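Local coordinates for quinoline 2-oxidoreductase large subunit (Pseudomonas putida, PDB 1T3Q), which probably hydroxylates quinoline at carbon 2 as the molybdenum-bearing subunit of a xanthine dehydrogenase family enzyme, holding a molybdopterin cytosine dinucleotide cofactor, at residues M2-V6 with T629-S633; Q215-T221 with L243-P249. One frame throughout, in Å; residues are numbered along the deposited sequence.

Overall arrangement
Contact 1 fastens the N-terminal residues 2-6 to the loop 629-633, which leads from strand 625-629 into strand 636-649, so pieces of chain over 600 residues apart meet. Contact 2 falls between them in sequence and is local, pairing strand 216-221 with strand 244-247. The two share no strand or helix; the centres of contacts 1 and 2 are about 29 Å apart, their nearest atoms about 18 Å. Segment 629-633 is part of the second molybdopterin cofactor-binding region, contact 2 of the first. Contact 1 ties the start of the chain to the later region at the interface with the second subunit, while contact 2 completes one end of a seven-stranded mixed sheet that includes strands 43-49, 71-76 and 115-121.

Contact 1 of 2, residues M2-V6 with T629-S633; sequences MKHEV and TYDPS
The aliphatic chain of Lys3 lies alongside Asp631, both side chains pointing the same way, with CD of Lys3 3.6 Å from CB of Asp631. Lys3 CG sits between the backbone N and carbonyl carbon (chi1 65°), and the chain then runs extended, carrying NZ to the anti lone pair of Asp631 OD2 at 3.1 Å. Each end of this salt bridge has another partner: the stronger one of Lys3 NZ is Asp613 of the second subunit, and Asp631 OD2 is also hydrogen-bonded to Thr471 OG1. On the backbone, Asp631 N donates to Lys3 O (2.9 Å), approaching from above the carbonyl plane, 44° out of it.

The His4 ring covers Ser633: CA of Ser633 lies 3.9 Å from the ring centroid, over the face, a CH-pi contact. At the ring's edge, CD2 of His4 comes to 3.1 Å from Asp631 O. One water, in the ring plane, joins His4 NE2 (2.7 Å) to Pro632 O and, weakly, to Asp631 OD2; another bridges His4 O and Ser633 N. The Tyr630 ring turns its edge to Glu5 O, while its hydroxyl bonds Leu733 O.

The arrangement is a short 3-10 turn of the N-terminal arm packed on an irregular loop between two strands, at the interface of the two large subunits.

Contact 2 of 2, residues Q215-T221 with L243-P249; sequences QQLILWT and LIEVRVP
Gln215 lies just ahead of the strand, its carbonyl O 3.4 Å from CB of Leu243; together with Gln216 it forms a G1 beta bulge facing Glu211. From Leu217 the strands run parallel: Leu217 N donates to Leu243 O (2.8 Å), and Leu217 O accepts from Glu245 N. CD2 of Leu217 lies beside the Ile244 side chain, on the face covered by helices 226-237 and 263-275.

On the other face, Ile218 CG1 stands anti to the carbonyl carbon (chi1 -64°), and CD1 reaches over one face of the Arg247 guanidinium, 3.6 Å from NH1. Leu219 repeats the backbone pattern with Glu245 O and Arg247 N. Trp220 lies alongside Arg247, its ring plane 89° from the guanidinium, with CZ2 3.4 Å from NH2. Arg247 also grips Glu245 side-on, NE to OE1 (3.0 Å) and NH1 to OE2; OE1 has a further partner in Ser535. With an alanine here instead of Arg247, the Glu245 carboxylate would probably lose its charged mate, and Ile218 and Trp220 the chain that lies against them. Thr221 closes the run, its N bonding Arg247 O (3.0 Å).

The two parallel strands, joined through helix 226-237, form a beta-alpha-beta crossover at the 244-247 end of the mixed sheet.

Contact 1 of 2, residues M2-V6 with T629-S633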
ATOM      1  N   MET B   2     -36.445  -3.658   1.834  1.00 23.58           N
ATOM      2  CA  MET B   2     -35.529  -4.710   1.410  1.00 25.06           C
ATOM      3  C   MET B   2     -34.382  -4.951   2.392  1.00 23.25           C
ATOM      4  O   MET B   2     -33.877  -6.069   2.503  1.00 23.29           O
ATOM      5  CB  MET B   2     -34.964  -4.391   0.022  1.00 26.91           C
ATOM      6  CG  MET B   2     -35.991  -4.498  -1.102  1.00 29.97           C
ATOM      7  SD  MET B   2     -36.878  -6.069  -1.050  1.00 35.32           S
ATOM      8  CE  MET B   2     -35.540  -7.241  -1.350  1.00 34.28           C
ATOM      9  N   LYS B   3     -33.977  -3.911   3.115  1.00 22.56           N
ATOM     10  CA  LYS B   3     -32.878  -4.046   4.070  1.00 21.62           C
ATOM     11  C   LYS B   3     -33.244  -4.965   5.235  1.00 21.86           C
ATOM     12  O   LYS B   3     -32.367  -5.431   5.962  1.00 21.14           O
ATOM     13  CB  LYS B   3     -32.459  -2.670   4.607  1.00 21.05           C
ATOM     14  CG  LYS B   3     -33.519  -1.963   5.435  1.00 21.31           C
ATOM     15  CD  LYS B   3     -33.021  -0.609   5.919  1.00 21.28           C
ATOM     16  CE  LYS B   3     -34.020   0.053   6.848  1.00 22.09           C
ATOM     17  NZ  LYS B   3     -33.466   1.300   7.440  1.00 23.93           N
ATOM     18  N   HIS B   4     -34.538  -5.231   5.402  1.00 22.22           N
ATOM     19  CA  HIS B   4     -35.021  -6.098   6.482  1.00 22.34           C
ATOM     20  C   HIS B   4     -34.907  -7.579   6.140  1.00 22.65           C
ATOM     21  O   HIS B   4     -34.991  -8.436   7.025  1.00 21.84           O
ATOM     22  CB  HIS B   4     -36.494  -5.797   6.781  1.00 24.66           C
ATOM     23  CG  HIS B   4     -36.724  -4.466   7.423  1.00 25.71           C
ATOM     24  ND1 HIS B   4     -37.971  -3.881   7.490  1.00 26.64           N
ATOM     25  CD2 HIS B   4     -35.876  -3.619   8.053  1.00 25.61           C
ATOM     26  CE1 HIS B   4     -37.881  -2.730   8.133  1.00 26.89           C
ATOM     27  NE2 HIS B   4     -36.620  -2.547   8.485  1.00 27.30           N
ATOM     28  N   GLU B   5     -34.727  -7.869   4.857  1.00 21.11           N
ATOM     29  CA  GLU B   5     -34.642  -9.240   4.367  1.00 22.71           C
ATOM     30  C   GLU B   5     -33.758 -10.174   5.183  1.00 22.58           C
ATOM     31  O   GLU B   5     -32.624  -9.837   5.527  1.00 20.00           O
ATOM     32  CB  GLU B   5     -34.157  -9.257   2.911  1.00 24.51           C
ATOM     33  CG  GLU B   5     -34.243 -10.638   2.273  1.00 27.40           C
ATOM     34  CD  GLU B   5     -33.557 -10.724   0.920  1.00 28.81           C
ATOM     35  OE1 GLU B   5     -33.802 -11.721   0.206  1.00 30.42           O
ATOM     36  OE2 GLU B   5     -32.770  -9.813   0.572  1.00 27.82           O
ATOM     37  N   VAL B   6     -34.289 -11.361   5.471  1.00 21.32           N
ATOM     38  CA  VAL B   6     -33.564 -12.383   6.216  1.00 20.35           C
ATOM     39  C   VAL B   6     -33.375 -13.543   5.249  1.00 21.42           C
ATOM     40  O   VAL B   6     -34.293 -14.326   5.028  1.00 20.58           O
ATOM     41  CB  VAL B   6     -34.375 -12.878   7.436  1.00 22.14           C
ATOM     42  CG1 VAL B   6     -33.579 -13.926   8.208  1.00 20.00           C
ATOM     43  CG2 VAL B   6     -34.733 -11.704   8.329  1.00 18.68           C
ATOM     44  N   THR B 629     -27.486  -3.518   1.671  1.00 17.10           N
ATOM     45  CA  THR B 629     -27.429  -3.072   3.044  1.00 16.26           C
ATOM     46  C   THR B 629     -28.443  -3.891   3.831  1.00 16.47           C
ATOM     47  O   THR B 629     -29.411  -4.411   3.262  1.00 17.87           O
ATOM     48  CB  THR B 629     -27.778  -1.580   3.183  1.00 17.84           C
ATOM     49  OG1 THR B 629     -27.641  -1.195   4.556  1.00 19.73           O
ATOM     50  CG2 THR B 629     -29.214  -1.322   2.729  1.00 18.27           C
ATOM     51  N   TYR B 630     -28.219  -4.010   5.136  1.00 16.73           N
ATOM     52  CA  TYR B 630     -29.124  -4.755   5.999  1.00 19.16           C
ATOM     53  C   TYR B 630     -29.326  -4.024   7.313  1.00 20.47           C
ATOM     54  O   TYR B 630     -28.408  -3.393   7.842  1.00 19.22           O
ATOM     55  CB  TYR B 630     -28.583  -6.171   6.249  1.00 19.45           C
ATOM     56  CG  TYR B 630     -29.213  -6.892   7.425  1.00 17.32           C
ATOM     57  CD1 TYR B 630     -28.648  -6.808   8.695  1.00 17.41           C
ATOM     58  CD2 TYR B 630     -30.354  -7.683   7.261  1.00 18.37           C
ATOM     59  CE1 TYR B 630     -29.191  -7.494   9.774  1.00 16.81           C
ATOM     60  CE2 TYR B 630     -30.909  -8.377   8.339  1.00 19.01           C
ATOM     61  CZ  TYR B 630     -30.316  -8.278   9.592  1.00 18.22           C
ATOM     62  OH  TYR B 630     -30.824  -8.983  10.654  1.00 17.34           O
ATOM     63  N   ASP B 631     -30.544  -4.118   7.833  1.00 18.90           N
ATOM     64  CA  ASP B 631     -30.918  -3.468   9.077  1.00 20.09           C
ATOM     65  C   ASP B 631     -32.054  -4.321   9.644  1.00 20.46           C
ATOM     66  O   ASP B 631     -33.082  -4.488   9.000  1.00 21.12           O
ATOM     67  CB  ASP B 631     -31.392  -2.042   8.753  1.00 19.67           C
ATOM     68  CG  ASP B 631     -31.578  -1.176   9.987  1.00 23.20           C
ATOM     69  OD1 ASP B 631     -31.017  -1.505  11.054  1.00 20.71           O
ATOM     70  OD2 ASP B 631     -32.277  -0.144   9.878  1.00 22.44           O
ATOM     71  N   PRO B 632     -31.869  -4.908  10.836  1.00 22.39           N
ATOM     72  CA  PRO B 632     -32.951  -5.729  11.390  1.00 21.44           C
ATOM     73  C   PRO B 632     -34.282  -4.992  11.491  1.00 21.08           C
ATOM     74  O   PRO B 632     -34.319  -3.785  11.724  1.00 20.21           O
ATOM     75  CB  PRO B 632     -32.401  -6.170  12.750  1.00 22.55           C
ATOM     76  CG  PRO B 632     -31.296  -5.191  13.038  1.00 26.17           C
ATOM     77  CD  PRO B 632     -30.684  -4.944  11.705  1.00 22.85           C
ATOM     78  N   SER B 633     -35.370  -5.732  11.317  1.00 21.07           N
ATOM     79  CA  SER B 633     -36.711  -5.159  11.353  1.00 21.06           C
ATOM     80  C   SER B 633     -37.221  -4.888  12.762  1.00 21.54           C
ATOM     81  O   SER B 633     -38.259  -4.248  12.942  1.00 22.68           O
ATOM     82  CB  SER B 633     -37.682  -6.095  10.635  1.00 20.48           C
ATOM     83  OG  SER B 633     -37.695  -7.366  11.257  1.00 20.42           O
TER
HETATM   84  O   HOH W   1     -34.772  -8.360   9.792  1.00 18.85           O
HETATM   85  O   HOH W   2     -37.354  -9.235   9.319  1.00 31.73           O
HETATM   86  O   HOH W   3     -34.953  -1.180  10.175  1.00 37.07           O

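Contact 2 of 2, residues Q215-T221 with L243-P249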
ATOM      1  N   GLN B 215      -5.283  15.380  -5.147  1.00 23.08           N
ATOM      2  CA  GLN B 215      -6.222  15.922  -4.170  1.00 24.18           C
ATOM      3  C   GLN B 215      -6.885  14.799  -3.383  1.00 24.25           C
ATOM      4  O   GLN B 215      -7.977  14.965  -2.840  1.00 22.84           O
ATOM      5  CB  GLN B 215      -7.286  16.777  -4.866  1.00 27.99           C
ATOM      6  CG  GLN B 215      -6.746  18.084  -5.423  1.00 32.62           C
ATOM      7  CD  GLN B 215      -7.756  18.807  -6.290  1.00 37.84           C
ATOM      8  OE1 GLN B 215      -8.857  19.132  -5.845  1.00 40.49           O
ATOM      9  NE2 GLN B 215      -7.386  19.060  -7.541  1.00 40.84           N
ATOM     10  N   GLN B 216      -6.219  13.652  -3.321  1.00 23.00           N
ATOM     11  CA  GLN B 216      -6.768  12.521  -2.588  1.00 23.13           C
ATOM     12  C   GLN B 216      -6.103  12.354  -1.226  1.00 21.26           C
ATOM     13  O   GLN B 216      -4.902  12.594  -1.062  1.00 21.66           O
ATOM     14  CB  GLN B 216      -6.623  11.237  -3.408  1.00 26.00           C
ATOM     15  CG  GLN B 216      -7.363  11.291  -4.737  1.00 31.37           C
ATOM     16  CD  GLN B 216      -7.247  10.005  -5.524  1.00 33.61           C
ATOM     17  OE1 GLN B 216      -6.153   9.470  -5.706  1.00 37.72           O
ATOM     18  NE2 GLN B 216      -8.376   9.502  -6.003  1.00 38.20           N
ATOM     19  N   LEU B 217      -6.906  11.942  -0.255  1.00 19.79           N
ATOM     20  CA  LEU B 217      -6.447  11.735   1.108  1.00 18.38           C
ATOM     21  C   LEU B 217      -6.658  10.295   1.548  1.00 18.98           C
ATOM     22  O   LEU B 217      -7.743   9.734   1.368  1.00 18.28           O
ATOM     23  CB  LEU B 217      -7.217  12.652   2.064  1.00 18.21           C
ATOM     24  CG  LEU B 217      -7.138  12.339   3.567  1.00 17.44           C
ATOM     25  CD1 LEU B 217      -5.733  12.630   4.095  1.00 16.97           C
ATOM     26  CD2 LEU B 217      -8.162  13.174   4.321  1.00 19.21           C
ATOM     27  N   ILE B 218      -5.618   9.694   2.113  1.00 17.22           N
ATOM     28  CA  ILE B 218      -5.737   8.341   2.645  1.00 15.55           C
ATOM     29  C   ILE B 218      -5.477   8.493   4.136  1.00 14.62           C
ATOM     30  O   ILE B 218      -4.452   9.046   4.537  1.00 15.31           O
ATOM     31  CB  ILE B 218      -4.676   7.369   2.075  1.00 16.25           C
ATOM     32  CG1 ILE B 218      -4.870   7.188   0.570  1.00 18.89           C
ATOM     33  CG2 ILE B 218      -4.793   6.013   2.777  1.00 17.14           C
ATOM     34  CD1 ILE B 218      -3.845   6.252  -0.063  1.00 20.74           C
ATOM     35  N   LEU B 219      -6.415   8.034   4.950  1.00 13.83           N
ATOM     36  CA  LEU B 219      -6.263   8.096   6.390  1.00 15.22           C
ATOM     37  C   LEU B 219      -6.270   6.693   6.967  1.00 15.33           C
ATOM     38  O   LEU B 219      -7.289   5.996   6.910  1.00 16.45           O
ATOM     39  CB  LEU B 219      -7.403   8.894   7.031  1.00 12.51           C
ATOM     40  CG  LEU B 219      -7.441   8.852   8.567  1.00 13.04           C
ATOM     41  CD1 LEU B 219      -6.181   9.488   9.143  1.00 14.44           C
ATOM     42  CD2 LEU B 219      -8.680   9.590   9.068  1.00 16.26           C
ATOM     43  N   TRP B 220      -5.125   6.275   7.495  1.00 15.41           N
ATOM     44  CA  TRP B 220      -5.006   4.975   8.144  1.00 15.47           C
ATOM     45  C   TRP B 220      -5.348   5.270   9.595  1.00 15.67           C
ATOM     46  O   TRP B 220      -4.790   6.188  10.184  1.00 16.16           O
ATOM     47  CB  TRP B 220      -3.570   4.459   8.092  1.00 16.44           C
ATOM     48  CG  TRP B 220      -3.146   3.879   6.789  1.00 17.51           C
ATOM     49  CD1 TRP B 220      -3.176   2.559   6.428  1.00 17.00           C
ATOM     50  CD2 TRP B 220      -2.567   4.585   5.690  1.00 19.80           C
ATOM     51  NE1 TRP B 220      -2.639   2.405   5.172  1.00 20.42           N
ATOM     52  CE2 TRP B 220      -2.258   3.632   4.697  1.00 18.27           C
ATOM     53  CE3 TRP B 220      -2.276   5.935   5.450  1.00 20.90           C
ATOM     54  CZ2 TRP B 220      -1.667   3.984   3.477  1.00 23.17           C
ATOM     55  CZ3 TRP B 220      -1.687   6.287   4.237  1.00 24.44           C
ATOM     56  CH2 TRP B 220      -1.389   5.312   3.265  1.00 23.87           C
ATOM     57  N   THR B 221      -6.283   4.529  10.172  1.00 13.44           N
ATOM     58  CA  THR B 221      -6.623   4.766  11.565  1.00 15.16           C
ATOM     59  C   THR B 221      -7.136   3.512  12.250  1.00 15.61           C
ATOM     60  O   THR B 221      -7.852   2.718  11.645  1.00 16.87           O
ATOM     61  CB  THR B 221      -7.674   5.902  11.713  1.00 15.33           C
ATOM     62  OG1 THR B 221      -8.080   5.988  13.082  1.00 17.67           O
ATOM     63  CG2 THR B 221      -8.894   5.653  10.836  1.00 15.52           C
ATOM     64  N   LEU B 243     -12.884  11.858  -2.398  1.00 17.62           N
ATOM     65  CA  LEU B 243     -11.432  11.986  -2.480  1.00 18.33           C
ATOM     66  C   LEU B 243     -10.774  11.517  -1.186  1.00 18.03           C
ATOM     67  O   LEU B 243      -9.598  11.784  -0.942  1.00 19.67           O
ATOM     68  CB  LEU B 243     -11.040  13.442  -2.759  1.00 17.98           C
ATOM     69  CG  LEU B 243     -11.597  14.014  -4.065  1.00 17.93           C
ATOM     70  CD1 LEU B 243     -11.128  15.449  -4.260  1.00 19.98           C
ATOM     71  CD2 LEU B 243     -11.133  13.146  -5.222  1.00 20.79           C
ATOM     72  N   ILE B 244     -11.540  10.821  -0.356  1.00 17.53           N
ATOM     73  CA  ILE B 244     -11.018  10.321   0.907  1.00 17.63           C
ATOM     74  C   ILE B 244     -11.187   8.816   1.036  1.00 18.40           C
ATOM     75  O   ILE B 244     -12.252   8.269   0.730  1.00 17.60           O
ATOM     76  CB  ILE B 244     -11.744  10.937   2.118  1.00 17.57           C
ATOM     77  CG1 ILE B 244     -11.645  12.464   2.095  1.00 17.50           C
ATOM     78  CG2 ILE B 244     -11.145  10.385   3.412  1.00 16.40           C
ATOM     79  CD1 ILE B 244     -12.408  13.137   3.239  1.00 18.71           C
ATOM     80  N   GLU B 245     -10.130   8.148   1.484  1.00 17.87           N
ATOM     81  CA  GLU B 245     -10.199   6.716   1.728  1.00 17.61           C
ATOM     82  C   GLU B 245      -9.674   6.484   3.130  1.00 17.07           C
ATOM     83  O   GLU B 245      -8.625   7.009   3.504  1.00 17.68           O
ATOM     84  CB  GLU B 245      -9.339   5.903   0.760  1.00 17.95           C
ATOM     85  CG  GLU B 245      -9.367   4.409   1.119  1.00 19.55           C
ATOM     86  CD  GLU B 245      -8.387   3.560   0.332  1.00 22.51           C
ATOM     87  OE1 GLU B 245      -8.391   2.321   0.522  1.00 22.37           O
ATOM     88  OE2 GLU B 245      -7.613   4.116  -0.472  1.00 23.89           O
ATOM     89  N   VAL B 246     -10.416   5.720   3.914  1.00 15.34           N
ATOM     90  CA  VAL B 246      -9.981   5.400   5.261  1.00 15.36           C
ATOM     91  C   VAL B 246      -9.593   3.925   5.238  1.00 15.86           C
ATOM     92  O   VAL B 246     -10.318   3.103   4.689  1.00 16.13           O
ATOM     93  CB  VAL B 246     -11.103   5.632   6.283  1.00 16.18           C
ATOM     94  CG1 VAL B 246     -10.737   5.001   7.621  1.00 15.47           C
ATOM     95  CG2 VAL B 246     -11.332   7.143   6.457  1.00 17.45           C
ATOM     96  N   ARG B 247      -8.436   3.606   5.806  1.00 16.09           N
ATOM     97  CA  ARG B 247      -7.962   2.223   5.854  1.00 14.40           C
ATOM     98  C   ARG B 247      -7.797   1.816   7.303  1.00 14.69           C
ATOM     99  O   ARG B 247      -7.386   2.618   8.136  1.00 14.42           O
ATOM    100  CB  ARG B 247      -6.626   2.084   5.122  1.00 15.10           C
ATOM    101  CG  ARG B 247      -6.744   2.258   3.616  1.00 17.91           C
ATOM    102  CD  ARG B 247      -5.412   2.097   2.902  1.00 20.92           C
ATOM    103  NE  ARG B 247      -5.565   2.410   1.484  1.00 23.90           N
ATOM    104  CZ  ARG B 247      -4.564   2.533   0.620  1.00 25.57           C
ATOM    105  NH1 ARG B 247      -4.821   2.825  -0.648  1.00 26.65           N
ATOM    106  NH2 ARG B 247      -3.311   2.365   1.018  1.00 25.98           N
ATOM    107  N   VAL B 248      -8.128   0.567   7.609  1.00 14.68           N
ATOM    108  CA  VAL B 248      -8.008   0.080   8.973  1.00 14.94           C
ATOM    109  C   VAL B 248      -7.057  -1.104   9.002  1.00 17.10           C
ATOM    110  O   VAL B 248      -7.313  -2.126   8.372  1.00 15.65           O
ATOM    111  CB  VAL B 248      -9.370  -0.386   9.529  1.00 14.47           C
ATOM    112  CG1 VAL B 248      -9.246  -0.710  11.020  1.00 13.92           C
ATOM    113  CG2 VAL B 248     -10.424   0.705   9.303  1.00 17.69           C
ATOM    114  N   PRO B 249      -5.931  -0.969   9.710  1.00 17.62           N
ATOM    115  CA  PRO B 249      -4.981  -2.085   9.780  1.00 17.91           C
ATOM    116  C   PRO B 249      -5.480  -3.015  10.875  1.00 16.27           C
ATOM    117  O   PRO B 249      -6.626  -2.907  11.298  1.00 14.97           O
ATOM    118  CB  PRO B 249      -3.674  -1.392  10.145  1.00 18.67           C
ATOM    119  CG  PRO B 249      -4.132  -0.273  11.042  1.00 20.64           C
ATOM    120  CD  PRO B 249      -5.387   0.247  10.343  1.00 18.26           C
TER